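Local coordinates for CRISPR-associated endonuclease/helicase Cas3 (Thermus thermophilus HB8, PDB 3SK9), which cuts single-stranded DNA with its metal-dependent HD nuclease domain, the part present here, as the nuclease and helicase of CRISPR immunity, at residues G72-Q84 and E162-L174. Residues are numbered along the deposited sequence; the frame is centred on the assembly and turned at random.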
loop_
_atom_site.group_PDB
_atom_site.type_symbol
_atom_site.label_atom_id
_atom_site.label_comp_id
_atom_site.label_asym_id
_atom_site.label_seq_id
_atom_site.Cartn_x
_atom_site.Cartn_y
_atom_site.Cartn_z
ATOM N N GLY A 72 -0.177 2.164 -0.828
ATOM C CA GLY A 72 -1.517 2.048 -0.242
ATOM C C GLY A 72 -2.192 0.697 -0.515
ATOM O O GLY A 72 -3.187 0.351 0.142
ATOM N N LEU A 73 -1.701 -0.052 -1.495
ATOM C CA LEU A 73 -2.382 -1.303 -1.881
ATOM C C LEU A 73 -1.810 -2.494 -1.135
ATOM O O LEU A 73 -2.211 -3.626 -1.415
ATOM C CB LEU A 73 -2.257 -1.555 -3.378
ATOM C CG LEU A 73 -2.699 -0.361 -4.252
ATOM C CD1 LEU A 73 -2.275 -0.640 -5.656
ATOM C CD2 LEU A 73 -4.190 -0.151 -4.139
ATOM N N HIS A 74 -0.887 -2.267 -0.199
ATOM C CA HIS A 74 -0.247 -3.377 0.557
ATOM C C HIS A 74 -1.267 -4.380 1.108
ATOM O O HIS A 74 -1.013 -5.576 1.095
ATOM C CB HIS A 74 0.584 -2.753 1.711
ATOM C CG HIS A 74 1.402 -3.707 2.545
ATOM N ND1 HIS A 74 0.918 -4.279 3.706
ATOM C CD2 HIS A 74 2.693 -4.112 2.439
ATOM C CE1 HIS A 74 1.875 -4.987 4.282
ATOM N NE2 HIS A 74 2.960 -4.917 3.526
ATOM N N ASP A 75 -2.400 -3.905 1.631
ATOM C CA ASP A 75 -3.361 -4.828 2.269
ATOM C C ASP A 75 -4.562 -5.102 1.387
ATOM O O ASP A 75 -5.614 -5.515 1.888
ATOM C CB ASP A 75 -3.818 -4.299 3.659
ATOM C CG ASP A 75 -2.794 -4.585 4.773
ATOM O OD1 ASP A 75 -1.653 -5.082 4.513
ATOM O OD2 ASP A 75 -3.144 -4.309 5.938
ATOM N N LEU A 76 -4.420 -4.893 0.083
ATOM C CA LEU A 76 -5.510 -5.178 -0.833
ATOM C C LEU A 76 -5.929 -6.674 -0.762
ATOM O O LEU A 76 -7.106 -7.030 -0.972
ATOM C CB LEU A 76 -5.108 -4.811 -2.267
ATOM C CG LEU A 76 -6.226 -5.067 -3.272
ATOM C CD1 LEU A 76 -7.398 -4.138 -2.941
ATOM C CD2 LEU A 76 -5.718 -4.823 -4.734
ATOM N N GLY A 77 -4.981 -7.536 -0.399
ATOM C CA GLY A 77 -5.270 -8.960 -0.210
ATOM C C GLY A 77 -6.387 -9.268 0.802
ATOM O O GLY A 77 -6.951 -10.357 0.776
ATOM N N LYS A 78 -6.695 -8.313 1.690
ATOM C CA LYS A 78 -7.792 -8.499 2.678
ATOM C C LYS A 78 -9.176 -8.412 2.062
ATOM O O LYS A 78 -10.179 -8.755 2.713
ATOM C CB LYS A 78 -7.668 -7.497 3.830
ATOM C CG LYS A 78 -6.500 -7.816 4.742
ATOM C CD LYS A 78 -6.547 -6.981 6.007
ATOM C CE LYS A 78 -5.293 -7.131 6.846
ATOM N NZ LYS A 78 -4.991 -5.864 7.569
ATOM N N ALA A 79 -9.229 -7.961 0.816
ATOM C CA ALA A 79 -10.493 -7.806 0.096
ATOM C C ALA A 79 -10.890 -9.151 -0.529
ATOM O O ALA A 79 -10.993 -9.282 -1.745
ATOM C CB ALA A 79 -10.371 -6.747 -0.981
ATOM N N SER A 80 -11.169 -10.098 0.362
ATOM C CA SER A 80 -11.524 -11.467 0.009
ATOM C C SER A 80 -12.343 -12.052 1.176
ATOM O O SER A 80 -12.114 -11.698 2.327
ATOM C CB SER A 80 -10.227 -12.258 -0.166
ATOM O OG SER A 80 -10.522 -13.662 -0.235
ATOM N N PRO A 81 -13.273 -12.983 0.896
ATOM C CA PRO A 81 -14.116 -13.487 1.999
ATOM C C PRO A 81 -13.281 -14.179 3.082
ATOM O O PRO A 81 -13.650 -14.163 4.238
ATOM C CB PRO A 81 -15.032 -14.532 1.325
ATOM C CG PRO A 81 -14.942 -14.326 -0.130
ATOM C CD PRO A 81 -13.691 -13.460 -0.428
ATOM N N VAL A 82 -12.161 -14.782 2.693
ATOM C CA VAL A 82 -11.247 -15.427 3.616
ATOM C C VAL A 82 -10.845 -14.530 4.818
ATOM O O VAL A 82 -10.656 -15.014 5.940
ATOM C CB VAL A 82 -9.964 -15.839 2.848
ATOM C CG1 VAL A 82 -8.855 -16.143 3.794
ATOM C CG2 VAL A 82 -10.258 -17.024 1.941
ATOM N N PHE A 83 -10.716 -13.233 4.594
ATOM C CA PHE A 83 -10.296 -12.307 5.669
ATOM C C PHE A 83 -11.434 -11.412 6.233
ATOM O O PHE A 83 -11.162 -10.447 6.936
ATOM C CB PHE A 83 -9.144 -11.421 5.159
ATOM C CG PHE A 83 -7.991 -12.210 4.609
ATOM C CD1 PHE A 83 -7.820 -12.347 3.238
ATOM C CD2 PHE A 83 -7.115 -12.873 5.470
ATOM C CE1 PHE A 83 -6.779 -13.097 2.734
ATOM C CE2 PHE A 83 -6.074 -13.643 4.981
ATOM C CZ PHE A 83 -5.901 -13.765 3.611
ATOM N N GLN A 84 -12.694 -11.733 5.931
ATOM C CA GLN A 84 -13.787 -10.893 6.346
ATOM C C GLN A 84 -14.803 -11.800 7.050
ATOM O O GLN A 84 -14.725 -13.021 6.944
ATOM C CB GLN A 84 -14.403 -10.224 5.119
ATOM C CG GLN A 84 -13.395 -9.340 4.339
ATOM C CD GLN A 84 -12.961 -8.113 5.147
ATOM O OE1 GLN A 84 -13.715 -7.628 5.993
ATOM N NE2 GLN A 84 -11.743 -7.595 4.872
ATOM N N GLU A 162 -15.134 -17.907 -4.672
ATOM C CA GLU A 162 -15.701 -16.656 -4.147
ATOM C C GLU A 162 -16.738 -16.067 -5.109
ATOM O O GLU A 162 -16.695 -16.292 -6.337
ATOM C CB GLU A 162 -14.601 -15.610 -3.873
ATOM C CG GLU A 162 -13.942 -15.152 -5.121
ATOM C CD GLU A 162 -12.826 -14.105 -4.918
ATOM O OE1 GLU A 162 -12.403 -13.573 -5.957
ATOM O OE2 GLU A 162 -12.391 -13.807 -3.769
ATOM N N ASP A 163 -17.663 -15.303 -4.541
ATOM C CA ASP A 163 -18.604 -14.517 -5.325
ATOM C C ASP A 163 -17.814 -13.626 -6.277
ATOM O O ASP A 163 -16.859 -12.991 -5.853
ATOM C CB ASP A 163 -19.451 -13.668 -4.388
ATOM C CG ASP A 163 -20.650 -13.059 -5.071
ATOM O OD1 ASP A 163 -21.760 -13.168 -4.522
ATOM O OD2 ASP A 163 -20.488 -12.474 -6.154
ATOM N N PRO A 164 -18.174 -13.613 -7.561
ATOM C CA PRO A 164 -17.499 -12.820 -8.613
ATOM C C PRO A 164 -17.438 -11.302 -8.354
ATOM O O PRO A 164 -16.543 -10.603 -8.856
ATOM C CB PRO A 164 -18.340 -13.110 -9.861
ATOM C CG PRO A 164 -18.986 -14.409 -9.587
ATOM C CD PRO A 164 -19.223 -14.487 -8.119
ATOM N N LEU A 165 -18.398 -10.786 -7.606
ATOM C CA LEU A 165 -18.422 -9.365 -7.232
ATOM C C LEU A 165 -17.127 -8.934 -6.488
ATOM O O LEU A 165 -16.703 -7.781 -6.573
ATOM C CB LEU A 165 -19.624 -9.080 -6.334
ATOM C CG LEU A 165 -20.121 -7.627 -6.306
ATOM C CD1 LEU A 165 -20.556 -7.205 -7.684
ATOM C CD2 LEU A 165 -21.265 -7.463 -5.301
ATOM N N TRP A 166 -16.513 -9.861 -5.762
ATOM C CA TRP A 166 -15.236 -9.573 -5.080
ATOM C C TRP A 166 -14.136 -9.113 -6.062
ATOM O O TRP A 166 -13.331 -8.251 -5.725
ATOM C CB TRP A 166 -14.752 -10.787 -4.262
ATOM C CG TRP A 166 -15.461 -10.952 -2.934
ATOM C CD1 TRP A 166 -16.420 -11.873 -2.612
ATOM C CD2 TRP A 166 -15.275 -10.141 -1.765
ATOM N NE1 TRP A 166 -16.829 -11.688 -1.305
ATOM C CE2 TRP A 166 -16.130 -10.637 -0.768
ATOM C CE3 TRP A 166 -14.440 -9.060 -1.461
ATOM C CZ2 TRP A 166 -16.179 -10.087 0.508
ATOM C CZ3 TRP A 166 -14.494 -8.516 -0.173
ATOM C CH2 TRP A 166 -15.354 -9.021 0.775
ATOM N N LYS A 167 -14.078 -9.697 -7.259
ATOM C CA LYS A 167 -13.037 -9.306 -8.209
ATOM C C LYS A 167 -13.299 -7.872 -8.639
ATOM O O LYS A 167 -12.375 -7.079 -8.844
ATOM C CB LYS A 167 -13.020 -10.228 -9.431
ATOM C CG LYS A 167 -12.726 -11.687 -9.099
ATOM C CD LYS A 167 -13.063 -12.611 -10.277
ATOM C CE LYS A 167 -12.476 -14.013 -10.074
ATOM N NZ LYS A 167 -12.832 -14.639 -8.766
ATOM N N GLU A 168 -14.567 -7.532 -8.780
ATOM C CA GLU A 168 -14.916 -6.156 -9.173
ATOM C C GLU A 168 -14.607 -5.156 -8.024
ATOM O O GLU A 168 -14.052 -4.074 -8.278
ATOM C CB GLU A 168 -16.373 -6.078 -9.607
ATOM C CG GLU A 168 -16.618 -6.791 -10.936
ATOM C CD GLU A 168 -18.098 -6.956 -11.247
ATOM O OE1 GLU A 168 -18.705 -6.044 -11.846
ATOM O OE2 GLU A 168 -18.665 -8.006 -10.886
ATOM N N ALA A 169 -14.969 -5.519 -6.787
ATOM C CA ALA A 169 -14.733 -4.692 -5.594
ATOM C C ALA A 169 -13.244 -4.352 -5.427
ATOM O O ALA A 169 -12.887 -3.241 -5.038
ATOM C CB ALA A 169 -15.241 -5.398 -4.313
ATOM N N ARG A 170 -12.377 -5.317 -5.708
ATOM C CA ARG A 170 -10.950 -5.054 -5.541
ATOM C C ARG A 170 -10.462 -4.085 -6.593
ATOM O O ARG A 170 -9.587 -3.270 -6.315
ATOM C CB ARG A 170 -10.103 -6.352 -5.458
ATOM C CG ARG A 170 -10.306 -7.377 -6.528
ATOM C CD ARG A 170 -9.540 -8.686 -6.200
ATOM N NE ARG A 170 -10.103 -9.392 -5.057
ATOM C CZ ARG A 170 -10.625 -10.622 -5.097
ATOM N NH1 ARG A 170 -10.645 -11.330 -6.229
ATOM N NH2 ARG A 170 -11.128 -11.147 -3.994
ATOM N N ARG A 171 -11.039 -4.120 -7.802
ATOM C CA ARG A 171 -10.621 -3.133 -8.793
ATOM C C ARG A 171 -11.122 -1.744 -8.406
ATOM O O ARG A 171 -10.408 -0.725 -8.567
ATOM C CB ARG A 171 -11.113 -3.550 -10.180
ATOM C CG ARG A 171 -10.495 -4.951 -10.573
ATOM C CD ARG A 171 -11.088 -5.678 -11.819
ATOM N NE ARG A 171 -10.143 -6.699 -12.339
ATOM C CZ ARG A 171 -9.768 -7.807 -11.684
ATOM N NH1 ARG A 171 -10.247 -8.092 -10.460
ATOM N NH2 ARG A 171 -8.894 -8.643 -12.240
ATOM N N TRP A 172 -12.341 -1.709 -7.850
ATOM C CA TRP A 172 -12.920 -0.453 -7.327
ATOM C C TRP A 172 -12.026 0.188 -6.263
ATOM O O TRP A 172 -11.733 1.397 -6.306
ATOM C CB TRP A 172 -14.318 -0.728 -6.750
ATOM C CG TRP A 172 -15.132 0.535 -6.403
ATOM C CD1 TRP A 172 -16.118 1.134 -7.162
ATOM C CD2 TRP A 172 -15.066 1.277 -5.183
ATOM N NE1 TRP A 172 -16.620 2.239 -6.505
ATOM C CE2 TRP A 172 -15.992 2.352 -5.290
ATOM C CE3 TRP A 172 -14.288 1.164 -4.025
ATOM C CZ2 TRP A 172 -16.166 3.293 -4.268
ATOM C CZ3 TRP A 172 -14.463 2.089 -3.009
ATOM C CH2 TRP A 172 -15.387 3.153 -3.149
ATOM N N LEU A 173 -11.523 -0.630 -5.348
ATOM C CA LEU A 173 -10.671 -0.090 -4.285
ATOM C C LEU A 173 -9.348 0.490 -4.823
ATOM O O LEU A 173 -8.901 1.574 -4.423
ATOM C CB LEU A 173 -10.353 -1.200 -3.279
ATOM C CG LEU A 173 -11.484 -1.544 -2.316
ATOM C CD1 LEU A 173 -11.196 -2.811 -1.640
ATOM C CD2 LEU A 173 -11.725 -0.407 -1.270
ATOM N N LEU A 174 -8.690 -0.248 -5.705
ATOM C CA LEU A 174 -7.478 0.298 -6.340
ATOM C C LEU A 174 -7.745 1.632 -7.069
ATOM O O LEU A 174 -6.981 2.578 -6.970
ATOM C CB LEU A 174 -6.921 -0.716 -7.336
ATOM C CG LEU A 174 -5.651 -0.174 -8.046
ATOM C CD1 LEU A 174 -4.760 -1.341 -8.394
ATOM C CD2 LEU A 174 -6.017 0.659 -9.311
#
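The carbonyl oxygen of A79 sits at the edge of the R170 guanidinium and takes a nearly straight bond from it, R170 NH2 to A79 O at 2.9 Å and 167°, lying in the planes of both groups; R170 NE adds a weak bond to the same oxygen. E162 fixes the rotation of that guanidinium. The E162 carboxylate meets R170 end-on, R170 NH1 to E162 OE1 at 2.9 Å and R170 NH2 to E162 OE2 at 3.0 Å, while K167 NZ takes the anti lone pair of E162 OE1. R170 reaches A79 because CG lies between the backbone N and the carbonyl carbon (chi1 51°) and the chain, extended at chi2, bends at chi3, bringing one face of the guanidinium over the W166 carbonyl oxygen. F117, from helix 110-124, makes a cation-pi contact with R170.

Beside this network P81 lies over one face of the W166 indole. P81 CD stands 3.6 Å from the centroid of the five-membered ring, 7° off its normal, a clear CH-pi contact, and P81 CG comes to 3.4 Å from W166 NE1. S80 lies over the same face, and the six-membered ring also touches A79 O and Q84 CG, both approaching obliquely. The Q84 amide turns back to its own loop, NE2 donating to K78 O and OE1 accepting from K18 N.

Further along helix 165-181 the contact becomes apolar: A79 CB meets L173 CD1, L76 CD1 rests on L173 CB, and L73 CD1 touches L174 CD1 at 3.8 Å. H74 and D75 make no contact with this helix; H74 ND1 donates to D75 OD1. Helix 165-181 thus packs against the loop that carries the His-Asp pair naming the HD fold, two ligands of the divalent-metal site that H29 and D210 complete.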